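Local coordinates for fumarate reductase iron-sulfur subunit (Mycolicibacterium smegmatis, PDB 7D6V), which probably relays electrons from the flavoprotein subunit through [2Fe-2S], [4Fe-4S] and [3Fe-4S] clusters to quinone as part of mycobacterial succinate dehydrogenase Sdh1, at residues B[31-36]-B[71-76]; B[190-195]-B[233-238]. One frame throughout, in Å; residues are numbered along the deposited sequence.

Contact 1: B[31-36]-B[71-76]; sequences EVVLDI and RLMCMT
The first turn of helix 33-43, led by Val-33 and Leu-34, docks on the turn that carries Cys-74, a buried contact inside the beta-grasp [2Fe-2S] domain, built as in plant-type ferredoxins. Two backbone bonds join them. Val-33 N gives its hydrogen to Thr-76 O at 3.1 Å, in the plane of that carbonyl, and Leu-34 N gives its own to Met-73 O, standing well above the plane. These are N-H groups of the helix's first turn, so the turn from Met-73 to Thr-76 takes up donors that the helix itself does not use. Val-32 sits at the N-cap; its N is held by Asp-35 OD1 at 3.0 Å, and its CG1 packs against Cys-74 O. Around the bonds the packing is between carbon atoms: Val-33 lies alongside Thr-76, methyl CG2 against CB, while Leu-34 and Met-73 cross at about a right angle through their CB atoms. Thr-76 OG1 turns back to Leu-72 O at 2.7 Å, on the opposite face of that carbonyl from Met-75 N, which clamps the turn. Cys-74 SG, set between the backbone N and the carbonyl carbon (chi1 89°), turns from the helix to bind an iron of the cluster, while its CB rests 3.7 Å from Leu-34 CD2.

Contact 2: B[190-195]-B[233-238]; sequences RKEMAQ and DRKYDP. With UQ1 (ubiquinone-1), chain H.
Charged side chains carry most of this surface contact, in which Glu-192 of helix 191-196 reaches over Arg-234 and Lys-235 near the C-terminal end of helix 219-235. The one ion pair across it is long: Glu-192 OE2 stands 3.6 Å from Lys-235 NZ. Lys-235 NZ also has a weak, long ion pair with Asp-196. A bend at chi2 (-65°) swings the Glu-192 carboxylate toward the side chains of Arg-234 and Lys-235, where OE1 comes near Lys-235 CG and Arg-234 CB.

Lys-191 and Arg-234 meet through their carbon and guanidinium parts: Lys-191 CD lies over the centre of one guanidinium face, 3.8 Å from Arg-234 CZ. The two positive ends are also close, with Lys-191 NZ 3.9 Å from Arg-234 NH2; a salt bridge from Lys-191 to Asp-189, which Arg-234 approaches more weakly, probably offsets their repulsion.

Both helices are part of the largely helical C-terminal region, which holds the [4Fe-4S] and [3Fe-4S] clusters in a dicluster fold related to bacterial-type ferredoxins, and the contact lies beside the membrane anchor subunit. There Asp-233 and Asp-237 both form salt bridges to Arg-156 of the anchor chain.

Van der Waals contacts join Gln-195 to Lys-235 and Tyr-236: Gln-195 CG lies 3.9 Å from Tyr-236 OH and also touches Lys-235 CE. The Gln-195 and Tyr-236 side chains cross at about a right angle, amide and ring planes 66° apart. Lys-235 CB covers one face of that ring. At the ring's edge, Tyr-236 CE1 is 3.6 Å from O1 of ubiquinone-1, and Tyr-236 CB packs against the prenyl carbon C11 at 3.8 Å.

From the N terminus, the chain lays down strands 4-14 and 17-27 and then enters helix 33-43. Contact 1 closes a loop of 34 residues, holding Cys-54, Cys-59 and Cys-62, by bringing the start of that helix against the turn with the fourth cysteine. The chain then runs on through the [4Fe-4S] and [3Fe-4S] region, where contact 2 closes a second loop of 37 residues, joining helix 191-196 to the end region of helix 219-235. The loops neither nest nor cross: the second begins only after the first is complete. Their centres lie about 42 Å apart on opposite sides of the chain's centre, one beside the [2Fe-2S] cluster, the other beside the quinone.

Contact 1: B[31-36]-B[71-76]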
ATOM      1  N   GLU B  31       6.569  16.540  11.765  1.00 26.69           N
ATOM      2  CA  GLU B  31       6.280  16.672  10.346  1.00 26.69           C
ATOM      3  C   GLU B  31       7.181  15.754   9.534  1.00 26.69           C
ATOM      4  O   GLU B  31       8.338  15.532   9.885  1.00 26.69           O
ATOM      5  CB  GLU B  31       6.465  18.114   9.884  1.00 26.69           C
ATOM      6  CG  GLU B  31       5.458  19.067  10.479  1.00 26.69           C
ATOM      7  CD  GLU B  31       5.679  20.485  10.030  1.00 26.69           C
ATOM      8  OE1 GLU B  31       6.699  20.739   9.359  1.00 26.69           O
ATOM      9  OE2 GLU B  31       4.834  21.346  10.344  1.00 26.69           O
ATOM     10  N   VAL B  32       6.626  15.204   8.455  1.00 21.64           N
ATOM     11  CA  VAL B  32       7.385  14.376   7.523  1.00 21.64           C
ATOM     12  C   VAL B  32       8.032  15.247   6.455  1.00 21.64           C
ATOM     13  O   VAL B  32       7.743  16.442   6.349  1.00 21.64           O
ATOM     14  CB  VAL B  32       6.515  13.278   6.883  1.00 21.64           C
ATOM     15  CG1 VAL B  32       6.110  12.254   7.925  1.00 21.64           C
ATOM     16  CG2 VAL B  32       5.308  13.874   6.199  1.00 21.64           C
ATOM     17  N   VAL B  33       8.937  14.649   5.677  1.00 19.12           N
ATOM     18  CA  VAL B  33       9.613  15.365   4.598  1.00 19.12           C
ATOM     19  C   VAL B  33       8.605  15.926   3.601  1.00 19.12           C
ATOM     20  O   VAL B  33       8.768  17.044   3.096  1.00 19.12           O
ATOM     21  CB  VAL B  33      10.633  14.436   3.911  1.00 19.12           C
ATOM     22  CG1 VAL B  33      11.077  15.010   2.582  1.00 19.12           C
ATOM     23  CG2 VAL B  33      11.826  14.206   4.813  1.00 19.12           C
ATOM     24  N   LEU B  34       7.551  15.163   3.300  1.00 18.16           N
ATOM     25  CA  LEU B  34       6.570  15.612   2.317  1.00 18.16           C
ATOM     26  C   LEU B  34       5.865  16.890   2.758  1.00 18.16           C
ATOM     27  O   LEU B  34       5.522  17.725   1.916  1.00 18.16           O
ATOM     28  CB  LEU B  34       5.553  14.505   2.047  1.00 18.16           C
ATOM     29  CG  LEU B  34       4.615  14.707   0.858  1.00 18.16           C
ATOM     30  CD1 LEU B  34       5.394  15.085  -0.388  1.00 18.16           C
ATOM     31  CD2 LEU B  34       3.782  13.467   0.611  1.00 18.16           C
ATOM     32  N   ASP B  35       5.649  17.069   4.064  1.00 21.54           N
ATOM     33  CA  ASP B  35       5.094  18.330   4.550  1.00 21.54           C
ATOM     34  C   ASP B  35       6.038  19.492   4.271  1.00 21.54           C
ATOM     35  O   ASP B  35       5.598  20.587   3.900  1.00 21.54           O
ATOM     36  CB  ASP B  35       4.793  18.244   6.046  1.00 21.54           C
ATOM     37  CG  ASP B  35       3.857  17.109   6.392  1.00 21.54           C
ATOM     38  OD1 ASP B  35       4.081  16.451   7.429  1.00 21.54           O
ATOM     39  OD2 ASP B  35       2.897  16.870   5.628  1.00 21.54           O
ATOM     40  N   ILE B  36       7.341  19.278   4.459  1.00 19.19           N
ATOM     41  CA  ILE B  36       8.316  20.325   4.179  1.00 19.19           C
ATOM     42  C   ILE B  36       8.332  20.649   2.692  1.00 19.19           C
ATOM     43  O   ILE B  36       8.456  21.814   2.295  1.00 19.19           O
ATOM     44  CB  ILE B  36       9.704  19.900   4.687  1.00 19.19           C
ATOM     45  CG1 ILE B  36       9.591  19.271   6.074  1.00 19.19           C
ATOM     46  CG2 ILE B  36      10.642  21.083   4.726  1.00 19.19           C
ATOM     47  CD1 ILE B  36       9.100  20.218   7.138  1.00 19.19           C
ATOM     48  N   ARG B  71      13.264   6.128   0.054  1.00 14.49           N
ATOM     49  CA  ARG B  71      12.237   6.243   1.075  1.00 14.49           C
ATOM     50  C   ARG B  71      10.935   6.729   0.452  1.00 14.49           C
ATOM     51  O   ARG B  71      10.873   7.103  -0.722  1.00 14.49           O
ATOM     52  CB  ARG B  71      12.658   7.214   2.186  1.00 14.49           C
ATOM     53  CG  ARG B  71      13.899   6.833   2.964  1.00 14.49           C
ATOM     54  CD  ARG B  71      13.678   5.565   3.751  1.00 14.49           C
ATOM     55  NE  ARG B  71      12.522   5.679   4.633  1.00 14.49           N
ATOM     56  CZ  ARG B  71      12.557   6.191   5.858  1.00 14.49           C
ATOM     57  NH1 ARG B  71      13.696   6.647   6.358  1.00 14.49           N
ATOM     58  NH2 ARG B  71      11.448   6.250   6.579  1.00 14.49           N
ATOM     59  N   LEU B  72       9.881   6.701   1.263  1.00 15.10           N
ATOM     60  CA  LEU B  72       8.654   7.429   0.978  1.00 15.10           C
ATOM     61  C   LEU B  72       8.718   8.777   1.683  1.00 15.10           C
ATOM     62  O   LEU B  72       9.061   8.844   2.866  1.00 15.10           O
ATOM     63  CB  LEU B  72       7.424   6.653   1.445  1.00 15.10           C
ATOM     64  CG  LEU B  72       7.080   5.326   0.773  1.00 15.10           C
ATOM     65  CD1 LEU B  72       5.943   4.661   1.518  1.00 15.10           C
ATOM     66  CD2 LEU B  72       6.715   5.536  -0.683  1.00 15.10           C
ATOM     67  N   MET B  73       8.403   9.846   0.953  1.00 16.44           N
ATOM     68  CA  MET B  73       8.487  11.178   1.538  1.00 16.44           C
ATOM     69  C   MET B  73       7.445  11.381   2.629  1.00 16.44           C
ATOM     70  O   MET B  73       7.704  12.090   3.606  1.00 16.44           O
ATOM     71  CB  MET B  73       8.340  12.239   0.450  1.00 16.44           C
ATOM     72  CG  MET B  73       9.601  12.452  -0.364  1.00 16.44           C
ATOM     73  SD  MET B  73       9.465  13.741  -1.612  1.00 16.44           S
ATOM     74  CE  MET B  73       8.551  12.880  -2.884  1.00 16.44           C
ATOM     75  N   CYS B  74       6.290  10.739   2.484  1.00 17.98           N
ATOM     76  CA  CYS B  74       5.210  10.868   3.461  1.00 17.98           C
ATOM     77  C   CYS B  74       5.415  10.028   4.724  1.00 17.98           C
ATOM     78  O   CYS B  74       4.595  10.074   5.642  1.00 17.98           O
ATOM     79  CB  CYS B  74       3.866  10.520   2.816  1.00 17.98           C
ATOM     80  SG  CYS B  74       3.418   8.771   2.919  1.00 17.98           S
ATOM     81  N   MET B  75       6.502   9.265   4.771  1.00 20.26           N
ATOM     82  CA  MET B  75       6.790   8.428   5.925  1.00 20.26           C
ATOM     83  C   MET B  75       8.135   8.721   6.576  1.00 20.26           C
ATOM     84  O   MET B  75       8.498   8.033   7.534  1.00 20.26           O
ATOM     85  CB  MET B  75       6.730   6.946   5.533  1.00 20.26           C
ATOM     86  CG  MET B  75       5.350   6.467   5.120  1.00 20.26           C
ATOM     87  SD  MET B  75       4.105   6.621   6.410  1.00 20.26           S
ATOM     88  CE  MET B  75       4.659   5.381   7.572  1.00 20.26           C
ATOM     89  N   THR B  76       8.880   9.713   6.098  1.00 19.82           N
ATOM     90  CA  THR B  76      10.195  10.026   6.643  1.00 19.82           C
ATOM     91  C   THR B  76      10.046  11.098   7.715  1.00 19.82           C
ATOM     92  O   THR B  76       9.604  12.212   7.427  1.00 19.82           O
ATOM     93  CB  THR B  76      11.145  10.480   5.539  1.00 19.82           C
ATOM     94  OG1 THR B  76      11.081   9.552   4.451  1.00 19.82           O
ATOM     95  CG2 THR B  76      12.569  10.540   6.051  1.00 19.82           C
TER

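Contact 2: B[190-195]-B[233-238]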
ATOM      1  N   ARG B 190       4.960 -21.432 -14.364  1.00 16.07           N
ATOM      2  CA  ARG B 190       5.778 -20.219 -14.390  1.00 16.07           C
ATOM      3  C   ARG B 190       7.199 -20.417 -13.869  1.00 16.07           C
ATOM      4  O   ARG B 190       7.999 -19.473 -13.930  1.00 16.07           O
ATOM      5  CB  ARG B 190       5.144 -19.058 -13.610  1.00 16.07           C
ATOM      6  CG  ARG B 190       3.790 -18.616 -14.119  1.00 16.07           C
ATOM      7  CD  ARG B 190       3.269 -17.455 -13.295  1.00 16.07           C
ATOM      8  NE  ARG B 190       1.824 -17.292 -13.416  1.00 16.07           N
ATOM      9  CZ  ARG B 190       0.934 -17.987 -12.718  1.00 16.07           C
ATOM     10  NH1 ARG B 190       1.337 -18.900 -11.848  1.00 16.07           N
ATOM     11  NH2 ARG B 190      -0.359 -17.772 -12.894  1.00 16.07           N
ATOM     12  N   LYS B 191       7.548 -21.603 -13.367  1.00 16.01           N
ATOM     13  CA  LYS B 191       8.870 -21.802 -12.780  1.00 16.01           C
ATOM     14  C   LYS B 191       9.973 -21.665 -13.823  1.00 16.01           C
ATOM     15  O   LYS B 191      10.985 -21.001 -13.582  1.00 16.01           O
ATOM     16  CB  LYS B 191       8.937 -23.168 -12.098  1.00 16.01           C
ATOM     17  CG  LYS B 191       8.239 -23.229 -10.750  1.00 16.01           C
ATOM     18  CD  LYS B 191       8.426 -24.586 -10.103  1.00 16.01           C
ATOM     19  CE  LYS B 191       7.590 -24.726  -8.847  1.00 16.01           C
ATOM     20  NZ  LYS B 191       6.140 -24.790  -9.152  1.00 16.01           N
ATOM     21  N   GLU B 192       9.797 -22.293 -14.988  1.00 17.45           N
ATOM     22  CA  GLU B 192      10.801 -22.188 -16.044  1.00 17.45           C
ATOM     23  C   GLU B 192      10.930 -20.762 -16.558  1.00 17.45           C
ATOM     24  O   GLU B 192      12.043 -20.280 -16.799  1.00 17.45           O
ATOM     25  CB  GLU B 192      10.463 -23.135 -17.194  1.00 17.45           C
ATOM     26  CG  GLU B 192      10.519 -24.595 -16.831  1.00 17.45           C
ATOM     27  CD  GLU B 192      11.919 -25.031 -16.462  1.00 17.45           C
ATOM     28  OE1 GLU B 192      12.132 -25.415 -15.297  1.00 17.45           O
ATOM     29  OE2 GLU B 192      12.808 -24.992 -17.338  1.00 17.45           O
ATOM     30  N   MET B 193       9.804 -20.072 -16.744  1.00 16.85           N
ATOM     31  CA  MET B 193       9.871 -18.735 -17.316  1.00 16.85           C
ATOM     32  C   MET B 193      10.472 -17.738 -16.339  1.00 16.85           C
ATOM     33  O   MET B 193      11.129 -16.783 -16.768  1.00 16.85           O
ATOM     34  CB  MET B 193       8.490 -18.272 -17.778  1.00 16.85           C
ATOM     35  CG  MET B 193       7.480 -18.101 -16.676  1.00 16.85           C
ATOM     36  SD  MET B 193       5.849 -17.656 -17.285  1.00 16.85           S
ATOM     37  CE  MET B 193       5.310 -19.207 -17.992  1.00 16.85           C
ATOM     38  N   ALA B 194      10.281 -17.952 -15.033  1.00 14.96           N
ATOM     39  CA  ALA B 194      10.893 -17.074 -14.042  1.00 14.96           C
ATOM     40  C   ALA B 194      12.407 -17.034 -14.188  1.00 14.96           C
ATOM     41  O   ALA B 194      13.030 -16.003 -13.917  1.00 14.96           O
ATOM     42  CB  ALA B 194      10.512 -17.522 -12.632  1.00 14.96           C
ATOM     43  N   GLN B 195      13.011 -18.139 -14.615  1.00 15.20           N
ATOM     44  CA  GLN B 195      14.447 -18.212 -14.838  1.00 15.20           C
ATOM     45  C   GLN B 195      14.835 -17.812 -16.255  1.00 15.20           C
ATOM     46  O   GLN B 195      15.852 -17.140 -16.448  1.00 15.20           O
ATOM     47  CB  GLN B 195      14.944 -19.629 -14.543  1.00 15.20           C
ATOM     48  CG  GLN B 195      16.449 -19.829 -14.666  1.00 15.20           C
ATOM     49  CD  GLN B 195      17.238 -18.987 -13.689  1.00 15.20           C
ATOM     50  OE1 GLN B 195      17.840 -17.984 -14.065  1.00 15.20           O
ATOM     51  NE2 GLN B 195      17.240 -19.389 -12.429  1.00 15.20           N
ATOM     52  N   ASP B 233      14.902 -27.166  -8.340  1.00 13.25           N
ATOM     53  CA  ASP B 233      14.134 -28.399  -8.486  1.00 13.25           C
ATOM     54  C   ASP B 233      13.923 -28.729  -9.954  1.00 13.25           C
ATOM     55  O   ASP B 233      14.146 -29.861 -10.394  1.00 13.25           O
ATOM     56  CB  ASP B 233      12.773 -28.265  -7.803  1.00 13.25           C
ATOM     57  CG  ASP B 233      12.823 -28.542  -6.327  1.00 13.25           C
ATOM     58  OD1 ASP B 233      13.875 -28.983  -5.826  1.00 13.25           O
ATOM     59  OD2 ASP B 233      11.787 -28.327  -5.673  1.00 13.25           O
ATOM     60  N   ARG B 234      13.478 -27.740 -10.724  1.00 15.06           N
ATOM     61  CA  ARG B 234      13.113 -27.997 -12.113  1.00 15.06           C
ATOM     62  C   ARG B 234      14.318 -28.163 -13.034  1.00 15.06           C
ATOM     63  O   ARG B 234      14.235 -28.906 -14.016  1.00 15.06           O
ATOM     64  CB  ARG B 234      12.222 -26.871 -12.630  1.00 15.06           C
ATOM     65  CG  ARG B 234      10.810 -26.888 -12.086  1.00 15.06           C
ATOM     66  CD  ARG B 234      10.067 -28.124 -12.547  1.00 15.06           C
ATOM     67  NE  ARG B 234       8.626 -27.990 -12.357  1.00 15.06           N
ATOM     68  CZ  ARG B 234       7.999 -28.234 -11.213  1.00 15.06           C
ATOM     69  NH1 ARG B 234       8.687 -28.628 -10.150  1.00 15.06           N
ATOM     70  NH2 ARG B 234       6.684 -28.086 -11.130  1.00 15.06           N
ATOM     71  N   LYS B 235      15.431 -27.497 -12.747  1.00 14.88           N
ATOM     72  CA  LYS B 235      16.507 -27.344 -13.720  1.00 14.88           C
ATOM     73  C   LYS B 235      17.861 -27.857 -13.256  1.00 14.88           C
ATOM     74  O   LYS B 235      18.607 -28.406 -14.067  1.00 14.88           O
ATOM     75  CB  LYS B 235      16.651 -25.866 -14.106  1.00 14.88           C
ATOM     76  CG  LYS B 235      15.526 -25.328 -14.961  1.00 14.88           C
ATOM     77  CD  LYS B 235      15.644 -23.829 -15.134  1.00 14.88           C
ATOM     78  CE  LYS B 235      16.679 -23.476 -16.179  1.00 14.88           C
ATOM     79  NZ  LYS B 235      16.173 -23.702 -17.557  1.00 14.88           N
ATOM     80  N   TYR B 236      18.209 -27.689 -11.983  1.00 14.53           N
ATOM     81  CA  TYR B 236      19.579 -27.887 -11.524  1.00 14.53           C
ATOM     82  C   TYR B 236      19.691 -28.997 -10.487  1.00 14.53           C
ATOM     83  O   TYR B 236      20.544 -28.939  -9.601  1.00 14.53           O
ATOM     84  CB  TYR B 236      20.147 -26.585 -10.962  1.00 14.53           C
ATOM     85  CG  TYR B 236      19.996 -25.404 -11.885  1.00 14.53           C
ATOM     86  CD1 TYR B 236      20.537 -25.423 -13.162  1.00 14.53           C
ATOM     87  CD2 TYR B 236      19.312 -24.269 -11.482  1.00 14.53           C
ATOM     88  CE1 TYR B 236      20.400 -24.350 -14.008  1.00 14.53           C
ATOM     89  CE2 TYR B 236      19.171 -23.189 -12.325  1.00 14.53           C
ATOM     90  CZ  TYR B 236      19.718 -23.236 -13.586  1.00 14.53           C
ATOM     91  OH  TYR B 236      19.583 -22.166 -14.434  1.00 14.53           O
ATOM     92  N   ASP B 237      18.848 -30.014 -10.585  1.00 15.50           N
ATOM     93  CA  ASP B 237      18.840 -31.107  -9.614  1.00 15.50           C
ATOM     94  C   ASP B 237      19.165 -32.414 -10.317  1.00 15.50           C
ATOM     95  O   ASP B 237      18.313 -32.944 -11.055  1.00 15.50           O
ATOM     96  CB  ASP B 237      17.487 -31.194  -8.913  1.00 15.50           C
ATOM     97  CG  ASP B 237      17.600 -31.694  -7.489  1.00 15.50           C
ATOM     98  OD1 ASP B 237      16.882 -31.167  -6.619  1.00 15.50           O
ATOM     99  OD2 ASP B 237      18.404 -32.613  -7.238  1.00 15.50           O
ATOM    100  N   PRO B 238      20.359 -32.974 -10.123  1.00 16.58           N
ATOM    101  CA  PRO B 238      20.743 -34.189 -10.857  1.00 16.58           C
ATOM    102  C   PRO B 238      19.906 -35.415 -10.523  1.00 16.58           C
ATOM    103  O   PRO B 238      20.101 -36.474 -11.125  1.00 16.58           O
ATOM    104  CB  PRO B 238      22.206 -34.391 -10.445  1.00 16.58           C
ATOM    105  CG  PRO B 238      22.660 -33.046  -9.994  1.00 16.58           C
ATOM    106  CD  PRO B 238      21.475 -32.437  -9.332  1.00 16.58           C
TER
HETATM  107  C1  UQ1 H 301      23.865 -25.558 -16.238  1.00 18.81           C
HETATM  108  O1  UQ1 H 301      22.836 -26.065 -15.958  1.00 18.81           O
HETATM  109  C2  UQ1 H 301      23.912 -24.431 -17.265  1.00 18.81           C
HETATM  110  O2  UQ1 H 301      22.734 -23.993 -17.881  1.00 18.81           O
HETATM  111  CM2 UQ1 H 301      22.608 -24.378 -19.219  1.00 18.81           C
HETATM  112  C3  UQ1 H 301      25.245 -23.780 -17.620  1.00 18.81           C
HETATM  113  O3  UQ1 H 301      25.291 -22.747 -18.562  1.00 18.81           O
HETATM  114  CM3 UQ1 H 301      25.071 -21.474 -18.027  1.00 18.81           C
HETATM  115  C4  UQ1 H 301      26.528 -24.258 -16.950  1.00 18.81           C
HETATM  116  O4  UQ1 H 301      27.561 -23.753 -17.225  1.00 18.81           O
HETATM  117  C5  UQ1 H 301      26.480 -25.384 -15.922  1.00 18.81           C
HETATM  118  CM5 UQ1 H 301      27.763 -25.862 -15.248  1.00 18.81           C
HETATM  119  C6  UQ1 H 301      25.148 -26.035 -15.569  1.00 18.81           C
HETATM  120  C7  UQ1 H 301      25.096 -27.158 -14.538  1.00 18.81           C
HETATM  121  C8  UQ1 H 301      24.874 -26.522 -13.168  1.00 18.81           C
HETATM  122  C9  UQ1 H 301      24.132 -27.113 -12.259  1.00 18.81           C
HETATM  123  C10 UQ1 H 301      23.475 -28.456 -12.562  1.00 18.81           C
HETATM  124  C11 UQ1 H 301      23.932 -26.447 -10.902  1.00 18.81           C